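PDB 7EHU: chitin oligosaccharide binding protein NagB2 from Paenibacillus sp. FPU-7, which probably binds chitin oligosaccharides such as N,N'-diacetylchitobiose and N,N',N''-triacetylchitotriose outside the cell, as a solute-binding protein. Local coordinates for residues G109-L121 against F320-K333. Residues are numbered along the deposited sequence; the frame is centred on the assembly and turned at random.
Sequences GHLLPLNDILKEL and FSSHLNDAEKKAVK
Leu111 and Ser321 form a single antiparallel bridge of the non-hydrogen-bonded kind, flanked by Leu112 N to Phe320 O (2.8 Å, nearly straight at 169°) and Ser322 N to His110 O (3.0 Å), the latter donor standing above the carbonyl plane rather than on a lone pair. Ser322 extends this grip with its side chain: chi1 of 59° sets OG between its own backbone N and carbonyl carbon, from where it donates to Gly109 O at 2.7 Å while lying over the face of the His323 ring. With an alanine here the Gly109 carbonyl is likely to lose this donor, and the His323 ring face the hydroxyl over it. Beside this serine, His110 ND1 and His323 NE2 are hydrogen-bonded at 3.1 Å, and either nitrogen could be the donor; each ring offers its edge, and the planes are inclined at 64°. Toward the helices the contact turns apolar. Leu112 CD2 meets Leu324 CD1 at 4.0 Å, the two side chains crossing at about a right angle, and both methyls of Leu114 pack on CD2 of Phe320. Ile117 CG1 lies against the aliphatic part of Lys333, whose NZ reaches Glu120 OE1 in a weak salt bridge of 3.3 Å. The backbone bridge at Leu111 and Ser321 thus ties the Schellman turn at Gly109, and helix 115-121 beyond it, to the link between strand 309-320 and helix 326-339, a peripheral strand-to-helix junction of the solute-binding-protein fold.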
ATOM      1  N   GLY A 109      -9.610 -20.487   9.380  1.00 11.61           N
ATOM      2  CA  GLY A 109     -10.121 -20.403  10.730  1.00 11.29           C
ATOM      3  C   GLY A 109      -9.233 -19.681  11.719  1.00 10.57           C
ATOM      4  O   GLY A 109      -9.436 -19.843  12.926  1.00 11.73           O
ATOM      5  N   HIS A 110      -8.286 -18.856  11.257  1.00 10.24           N
ATOM      6  CA  HIS A 110      -7.302 -18.258  12.141  1.00 10.09           C
ATOM      7  C   HIS A 110      -7.583 -16.818  12.515  1.00  9.37           C
ATOM      8  O   HIS A 110      -6.826 -16.259  13.309  1.00  9.81           O
ATOM      9  CB  HIS A 110      -5.918 -18.343  11.532  1.00 11.78           C
ATOM     10  CG  HIS A 110      -5.487 -19.744  11.296  1.00 15.28           C
ATOM     11  ND1 HIS A 110      -5.722 -20.748  12.212  1.00 17.10           N
ATOM     12  CD2 HIS A 110      -4.861 -20.318  10.247  1.00 17.09           C
ATOM     13  CE1 HIS A 110      -5.265 -21.887  11.728  1.00 18.85           C
ATOM     14  NE2 HIS A 110      -4.737 -21.655  10.537  1.00 18.09           N
ATOM     15  N   LEU A 111      -8.641 -16.212  11.977  1.00  9.21           N
ATOM     16  CA  LEU A 111      -8.975 -14.810  12.229  1.00  9.29           C
ATOM     17  C   LEU A 111     -10.228 -14.683  13.082  1.00  9.55           C
ATOM     18  O   LEU A 111     -11.245 -15.325  12.805  1.00 10.51           O
ATOM     19  CB  LEU A 111      -9.187 -14.043  10.921  1.00  9.54           C
ATOM     20  CG  LEU A 111      -7.986 -13.969   9.983  1.00  9.81           C
ATOM     21  CD1 LEU A 111      -8.293 -13.070   8.784  1.00 10.00           C
ATOM     22  CD2 LEU A 111      -6.728 -13.459  10.698  1.00 10.81           C
ATOM     23  N   LEU A 112     -10.159 -13.832  14.100  1.00  9.39           N
ATOM     24  CA  LEU A 112     -11.305 -13.577  14.972  1.00 10.14           C
ATOM     25  C   LEU A 112     -12.374 -12.804  14.215  1.00  9.73           C
ATOM     26  O   LEU A 112     -12.078 -11.717  13.710  1.00  9.88           O
ATOM     27  CB  LEU A 112     -10.824 -12.764  16.180  1.00 10.81           C
ATOM     28  CG  LEU A 112     -11.819 -12.574  17.326  1.00 12.80           C
ATOM     29  CD1 LEU A 112     -12.017 -13.882  18.082  1.00 15.46           C
ATOM     30  CD2 LEU A 112     -11.349 -11.476  18.266  1.00 13.94           C
ATOM     31  N   PRO A 113     -13.621 -13.289  14.131  1.00 10.65           N
ATOM     32  CA  PRO A 113     -14.683 -12.449  13.562  1.00  9.72           C
ATOM     33  C   PRO A 113     -15.016 -11.324  14.534  1.00  9.20           C
ATOM     34  O   PRO A 113     -15.098 -11.521  15.751  1.00 10.32           O
ATOM     35  CB  PRO A 113     -15.849 -13.426  13.362  1.00 12.12           C
ATOM     36  CG  PRO A 113     -15.613 -14.497  14.340  1.00 13.56           C
ATOM     37  CD  PRO A 113     -14.116 -14.613  14.528  1.00 11.96           C
ATOM     38  N   LEU A 114     -15.210 -10.126  13.983  1.00  9.42           N
ATOM     39  CA  LEU A 114     -15.278  -8.910  14.789  1.00  9.93           C
ATOM     40  C   LEU A 114     -16.660  -8.268  14.870  1.00 10.28           C
ATOM     41  O   LEU A 114     -16.808  -7.263  15.567  1.00 11.36           O
ATOM     42  CB  LEU A 114     -14.291  -7.872  14.252  1.00 10.12           C
ATOM     43  CG  LEU A 114     -12.836  -8.320  14.206  1.00  9.26           C
ATOM     44  CD1 LEU A 114     -11.951  -7.250  13.630  1.00 10.53           C
ATOM     45  CD2 LEU A 114     -12.350  -8.722  15.583  1.00 10.69           C
ATOM     46  N   ASN A 115     -17.676  -8.820  14.204  1.00 11.32           N
ATOM     47  CA  ASN A 115     -18.961  -8.119  14.112  1.00 11.78           C
ATOM     48  C   ASN A 115     -19.532  -7.794  15.497  1.00 12.06           C
ATOM     49  O   ASN A 115     -19.968  -6.665  15.760  1.00 12.82           O
ATOM     50  CB  ASN A 115     -19.959  -8.953  13.298  1.00 13.41           C
ATOM     51  CG  ASN A 115     -19.476  -9.253  11.878  1.00 15.03           C
ATOM     52  OD1 ASN A 115     -18.386  -9.771  11.676  1.00 14.52           O
ATOM     53  ND2 ASN A 115     -20.314  -8.973  10.902  1.00 16.76           N
ATOM     54  N   ASP A 116     -19.572  -8.784  16.397  1.00 12.13           N
ATOM     55  CA  ASP A 116     -20.137  -8.538  17.721  1.00 13.15           C
ATOM     56  C   ASP A 116     -19.276  -7.564  18.513  1.00 12.37           C
ATOM     57  O   ASP A 116     -19.801  -6.714  19.241  1.00 12.91           O
ATOM     58  CB  ASP A 116     -20.294  -9.860  18.477  1.00 16.50           C
ATOM     59  CG  ASP A 116     -21.614 -10.556  18.182  1.00 20.55           C
ATOM     60  OD1 ASP A 116     -22.416 -10.029  17.372  1.00 22.56           O
ATOM     61  OD2 ASP A 116     -21.860 -11.637  18.779  1.00 22.03           O
ATOM     62  N   ILE A 117     -17.953  -7.682  18.391  1.00 12.05           N
ATOM     63  CA  ILE A 117     -17.076  -6.739  19.067  1.00 11.88           C
ATOM     64  C   ILE A 117     -17.340  -5.325  18.586  1.00 11.97           C
ATOM     65  O   ILE A 117     -17.388  -4.379  19.384  1.00 12.43           O
ATOM     66  CB  ILE A 117     -15.603  -7.140  18.870  1.00 13.44           C
ATOM     67  CG1 ILE A 117     -15.305  -8.384  19.693  1.00 14.99           C
ATOM     68  CG2 ILE A 117     -14.665  -5.977  19.231  1.00 14.21           C
ATOM     69  CD1 ILE A 117     -14.110  -9.163  19.196  1.00 15.81           C
ATOM     70  N   LEU A 118     -17.510  -5.153  17.274  1.00 11.88           N
ATOM     71  CA  LEU A 118     -17.760  -3.813  16.766  1.00 12.28           C
ATOM     72  C   LEU A 118     -19.066  -3.245  17.304  1.00 12.71           C
ATOM     73  O   LEU A 118     -19.140  -2.055  17.644  1.00 13.32           O
ATOM     74  CB  LEU A 118     -17.763  -3.797  15.241  1.00 13.30           C
ATOM     75  CG  LEU A 118     -16.416  -4.099  14.578  1.00 14.76           C
ATOM     76  CD1 LEU A 118     -16.571  -4.019  13.075  1.00 17.08           C
ATOM     77  CD2 LEU A 118     -15.302  -3.175  15.037  1.00 16.39           C
ATOM     78  N   LYS A 119     -20.113  -4.074  17.379  1.00 13.23           N
ATOM     79  CA  LYS A 119     -21.358  -3.637  18.010  1.00 13.65           C
ATOM     80  C   LYS A 119     -21.124  -3.231  19.465  1.00 12.47           C
ATOM     81  O   LYS A 119     -21.594  -2.184  19.921  1.00 13.83           O
ATOM     82  CB  LYS A 119     -22.410  -4.753  17.908  1.00 15.87           C
ATOM     83  CG  LYS A 119     -23.818  -4.328  18.303  1.00 21.25           C
ATOM     84  CD  LYS A 119     -24.773  -5.515  18.442  1.00 25.37           C
ATOM     85  CE  LYS A 119     -25.812  -5.268  19.576  1.00 28.81           C
ATOM     86  NZ  LYS A 119     -26.565  -6.487  19.963  1.00 30.98           N
ATOM     87  N   GLU A 120     -20.385  -4.052  20.210  1.00 13.07           N
ATOM     88  CA  GLU A 120     -20.104  -3.743  21.613  1.00 13.74           C
ATOM     89  C   GLU A 120     -19.393  -2.403  21.761  1.00 12.75           C
ATOM     90  O   GLU A 120     -19.674  -1.652  22.696  1.00 13.90           O
ATOM     91  CB  GLU A 120     -19.237  -4.847  22.224  1.00 16.64           C
ATOM     92  CG  GLU A 120     -18.905  -4.629  23.702  1.00 19.69           C
ATOM     93  CD  GLU A 120     -18.249  -5.834  24.361  1.00 23.14           C
ATOM     94  OE1 GLU A 120     -18.577  -6.984  24.004  1.00 26.05           O
ATOM     95  OE2 GLU A 120     -17.400  -5.618  25.245  1.00 25.33           O
ATOM     96  N   LEU A 121     -18.456  -2.101  20.870  1.00 11.52           N
ATOM     97  CA  LEU A 121     -17.611  -0.921  20.979  1.00 11.63           C
ATOM     98  C   LEU A 121     -18.174   0.297  20.249  1.00 11.79           C
ATOM     99  O   LEU A 121     -17.527   1.344  20.235  1.00 12.66           O
ATOM    100  CB  LEU A 121     -16.216  -1.235  20.439  1.00 11.48           C
ATOM    101  CG  LEU A 121     -15.450  -2.309  21.204  1.00 12.83           C
ATOM    102  CD1 LEU A 121     -14.083  -2.532  20.556  1.00 12.99           C
ATOM    103  CD2 LEU A 121     -15.300  -1.971  22.671  1.00 14.97           C
ATOM    104  N   PHE A 320      -6.751 -10.179  14.195  1.00  7.99           N
ATOM    105  CA  PHE A 320      -6.686 -10.760  15.527  1.00  8.97           C
ATOM    106  C   PHE A 320      -6.811 -12.267  15.435  1.00  9.26           C
ATOM    107  O   PHE A 320      -7.588 -12.785  14.635  1.00  9.70           O
ATOM    108  CB  PHE A 320      -7.784 -10.146  16.416  1.00  9.55           C
ATOM    109  CG  PHE A 320      -7.724  -8.646  16.397  1.00  9.15           C
ATOM    110  CD1 PHE A 320      -6.864  -7.973  17.246  1.00 10.46           C
ATOM    111  CD2 PHE A 320      -8.429  -7.924  15.447  1.00  9.48           C
ATOM    112  CE1 PHE A 320      -6.727  -6.605  17.177  1.00 11.02           C
ATOM    113  CE2 PHE A 320      -8.298  -6.547  15.370  1.00 10.28           C
ATOM    114  CZ  PHE A 320      -7.459  -5.882  16.249  1.00 10.90           C
ATOM    115  N   SER A 321      -6.033 -12.980  16.242  1.00  9.75           N
ATOM    116  CA  SER A 321      -6.131 -14.432  16.229  1.00  9.21           C
ATOM    117  C   SER A 321      -7.510 -14.874  16.709  1.00  9.71           C
ATOM    118  O   SER A 321      -8.074 -14.299  17.639  1.00 10.96           O
ATOM    119  CB  SER A 321      -5.046 -15.025  17.121  1.00  9.83           C
ATOM    120  OG  SER A 321      -5.220 -16.426  17.158  1.00 10.99           O
ATOM    121  N   SER A 322      -8.041 -15.927  16.082  1.00 10.07           N
ATOM    122  CA  SER A 322      -9.262 -16.541  16.586  1.00 11.32           C
ATOM    123  C   SER A 322      -9.014 -17.374  17.842  1.00 12.31           C
ATOM    124  O   SER A 322      -9.976 -17.763  18.518  1.00 14.50           O
ATOM    125  CB  SER A 322      -9.839 -17.450  15.513  1.00 12.79           C
ATOM    126  OG  SER A 322      -8.879 -18.439  15.196  1.00 13.88           O
ATOM    127  N   HIS A 323      -7.754 -17.624  18.178  1.00 11.90           N
ATOM    128  CA  HIS A 323      -7.371 -18.542  19.241  1.00 13.86           C
ATOM    129  C   HIS A 323      -6.994 -17.771  20.502  1.00 17.12           C
ATOM    130  O   HIS A 323      -5.846 -17.730  20.932  1.00 22.73           O
ATOM    131  CB  HIS A 323      -6.226 -19.405  18.746  1.00 15.78           C
ATOM    132  CG  HIS A 323      -6.428 -19.887  17.345  1.00 18.30           C
ATOM    133  ND1 HIS A 323      -7.483 -20.705  16.979  1.00 19.60           N
ATOM    134  CD2 HIS A 323      -5.718 -19.655  16.214  1.00 19.40           C
ATOM    135  CE1 HIS A 323      -7.398 -20.961  15.684  1.00 20.54           C
ATOM    136  NE2 HIS A 323      -6.328 -20.357  15.203  1.00 20.45           N
ATOM    137  N   LEU A 324      -8.004 -17.183  21.117  1.00 14.93           N
ATOM    138  CA  LEU A 324      -7.847 -16.313  22.272  1.00 14.50           C
ATOM    139  C   LEU A 324      -8.690 -16.855  23.412  1.00 15.10           C
ATOM    140  O   LEU A 324      -9.869 -17.166  23.212  1.00 16.66           O
ATOM    141  CB  LEU A 324      -8.338 -14.892  21.959  1.00 15.37           C
ATOM    142  CG  LEU A 324      -7.627 -14.140  20.839  1.00 15.79           C
ATOM    143  CD1 LEU A 324      -8.411 -12.883  20.520  1.00 17.07           C
ATOM    144  CD2 LEU A 324      -6.194 -13.796  21.192  1.00 16.44           C
ATOM    145  N   ASN A 325      -8.106 -16.947  24.597  1.00 14.41           N
ATOM    146  CA  ASN A 325      -8.889 -17.251  25.785  1.00 15.37           C
ATOM    147  C   ASN A 325      -9.631 -15.985  26.239  1.00 15.61           C
ATOM    148  O   ASN A 325      -9.509 -14.906  25.644  1.00 14.83           O
ATOM    149  CB  ASN A 325      -8.027 -17.893  26.873  1.00 16.28           C
ATOM    150  CG  ASN A 325      -6.915 -17.002  27.358  1.00 18.02           C
ATOM    151  OD1 ASN A 325      -7.114 -15.792  27.548  1.00 17.23           O
ATOM    152  ND2 ASN A 325      -5.756 -17.602  27.644  1.00 19.73           N
ATOM    153  N   ASP A 326     -10.429 -16.105  27.295  1.00 17.37           N
ATOM    154  CA  ASP A 326     -11.277 -14.987  27.689  1.00 19.90           C
ATOM    155  C   ASP A 326     -10.450 -13.775  28.110  1.00 18.73           C
ATOM    156  O   ASP A 326     -10.796 -12.636  27.779  1.00 18.96           O
ATOM    157  CB  ASP A 326     -12.238 -15.413  28.803  1.00 23.87           C
ATOM    158  CG  ASP A 326     -13.340 -16.336  28.302  1.00 28.12           C
ATOM    159  OD1 ASP A 326     -13.643 -16.312  27.082  1.00 30.35           O
ATOM    160  OD2 ASP A 326     -13.922 -17.072  29.126  1.00 30.15           O
ATOM    161  N   ALA A 327      -9.353 -13.999  28.829  1.00 17.74           N
ATOM    162  CA  ALA A 327      -8.518 -12.885  29.272  1.00 18.11           C
ATOM    163  C   ALA A 327      -7.858 -12.198  28.085  1.00 16.45           C
ATOM    164  O   ALA A 327      -7.773 -10.961  28.031  1.00 16.89           O
ATOM    165  CB  ALA A 327      -7.467 -13.386  30.263  1.00 18.32           C
ATOM    166  N   GLU A 328      -7.369 -12.993  27.133  1.00 15.04           N
ATOM    167  CA  GLU A 328      -6.775 -12.438  25.923  1.00 14.41           C
ATOM    168  C   GLU A 328      -7.790 -11.630  25.135  1.00 13.34           C
ATOM    169  O   GLU A 328      -7.478 -10.541  24.640  1.00 13.07           O
ATOM    170  CB  GLU A 328      -6.206 -13.572  25.070  1.00 14.64           C
ATOM    171  CG  GLU A 328      -4.941 -14.251  25.630  1.00 16.25           C
ATOM    172  CD  GLU A 328      -4.524 -15.454  24.800  1.00 17.94           C
ATOM    173  OE1 GLU A 328      -5.425 -16.232  24.450  1.00 17.13           O
ATOM    174  OE2 GLU A 328      -3.318 -15.615  24.478  1.00 20.21           O
ATOM    175  N   LYS A 329      -9.015 -12.130  25.013  1.00 13.68           N
ATOM    176  CA  LYS A 329     -10.027 -11.415  24.235  1.00 14.29           C
ATOM    177  C   LYS A 329     -10.414 -10.106  24.903  1.00 13.27           C
ATOM    178  O   LYS A 329     -10.625  -9.108  24.212  1.00 13.48           O
ATOM    179  CB  LYS A 329     -11.230 -12.322  23.955  1.00 17.87           C
ATOM    180  CG  LYS A 329     -12.494 -11.863  22.965  1.00 22.42           C
ATOM    181  CD  LYS A 329     -13.234 -13.183  23.205  1.00 26.99           C
ATOM    182  CE  LYS A 329     -12.372 -14.188  22.465  1.00 29.91           C
ATOM    183  NZ  LYS A 329     -12.861 -15.559  22.263  1.00 31.98           N
ATOM    184  N   LYS A 330     -10.446 -10.056  26.240  1.00 13.57           N
ATOM    185  CA  LYS A 330     -10.682  -8.786  26.922  1.00 14.91           C
ATOM    186  C   LYS A 330      -9.597  -7.764  26.596  1.00 13.54           C
ATOM    187  O   LYS A 330      -9.893  -6.584  26.378  1.00 14.15           O
ATOM    188  CB  LYS A 330     -10.743  -9.019  28.424  1.00 18.77           C
ATOM    189  CG  LYS A 330     -11.127  -7.806  29.257  1.00 23.11           C
ATOM    190  CD  LYS A 330     -11.335  -8.174  30.732  1.00 27.65           C
ATOM    191  CE  LYS A 330     -11.968  -9.566  30.876  1.00 31.74           C
ATOM    192  NZ  LYS A 330     -13.416  -9.739  30.543  1.00 34.25           N
ATOM    193  N   ALA A 331      -8.335  -8.195  26.604  1.00 13.57           N
ATOM    194  CA  ALA A 331      -7.237  -7.305  26.258  1.00 13.77           C
ATOM    195  C   ALA A 331      -7.330  -6.849  24.811  1.00 12.61           C
ATOM    196  O   ALA A 331      -7.080  -5.676  24.511  1.00 12.21           O
ATOM    197  CB  ALA A 331      -5.913  -8.013  26.526  1.00 14.16           C
ATOM    198  N   VAL A 332      -7.689  -7.762  23.905  1.00 11.94           N
ATOM    199  CA  VAL A 332      -7.807  -7.415  22.497  1.00 12.51           C
ATOM    200  C   VAL A 332      -8.928  -6.409  22.293  1.00 12.00           C
ATOM    201  O   VAL A 332      -8.776  -5.444  21.538  1.00 11.53           O
ATOM    202  CB  VAL A 332      -8.013  -8.691  21.651  1.00 13.53           C
ATOM    203  CG1 VAL A 332      -8.600  -8.353  20.283  1.00 14.00           C
ATOM    204  CG2 VAL A 332      -6.719  -9.463  21.496  1.00 15.11           C
ATOM    205  N   LYS A 333     -10.066  -6.622  22.948  1.00 11.43           N
ATOM    206  CA  LYS A 333     -11.168  -5.678  22.803  1.00 12.39           C
ATOM    207  C   LYS A 333     -10.760  -4.295  23.294  1.00 11.14           C
ATOM    208  O   LYS A 333     -11.118  -3.284  22.685  1.00 11.94           O
ATOM    209  CB  LYS A 333     -12.387  -6.171  23.576  1.00 15.82           C
ATOM    210  CG  LYS A 333     -13.079  -7.373  22.960  1.00 19.99           C
ATOM    211  CD  LYS A 333     -14.510  -7.539  23.495  1.00 24.01           C
ATOM    212  CE  LYS A 333     -14.844  -8.966  23.897  1.00 27.54           C
ATOM    213  NZ  LYS A 333     -16.058  -8.995  24.766  1.00 29.06           N
TER
HETATM  214  O   HOH W   1      -9.591 -10.399  13.272  1.00 10.09           O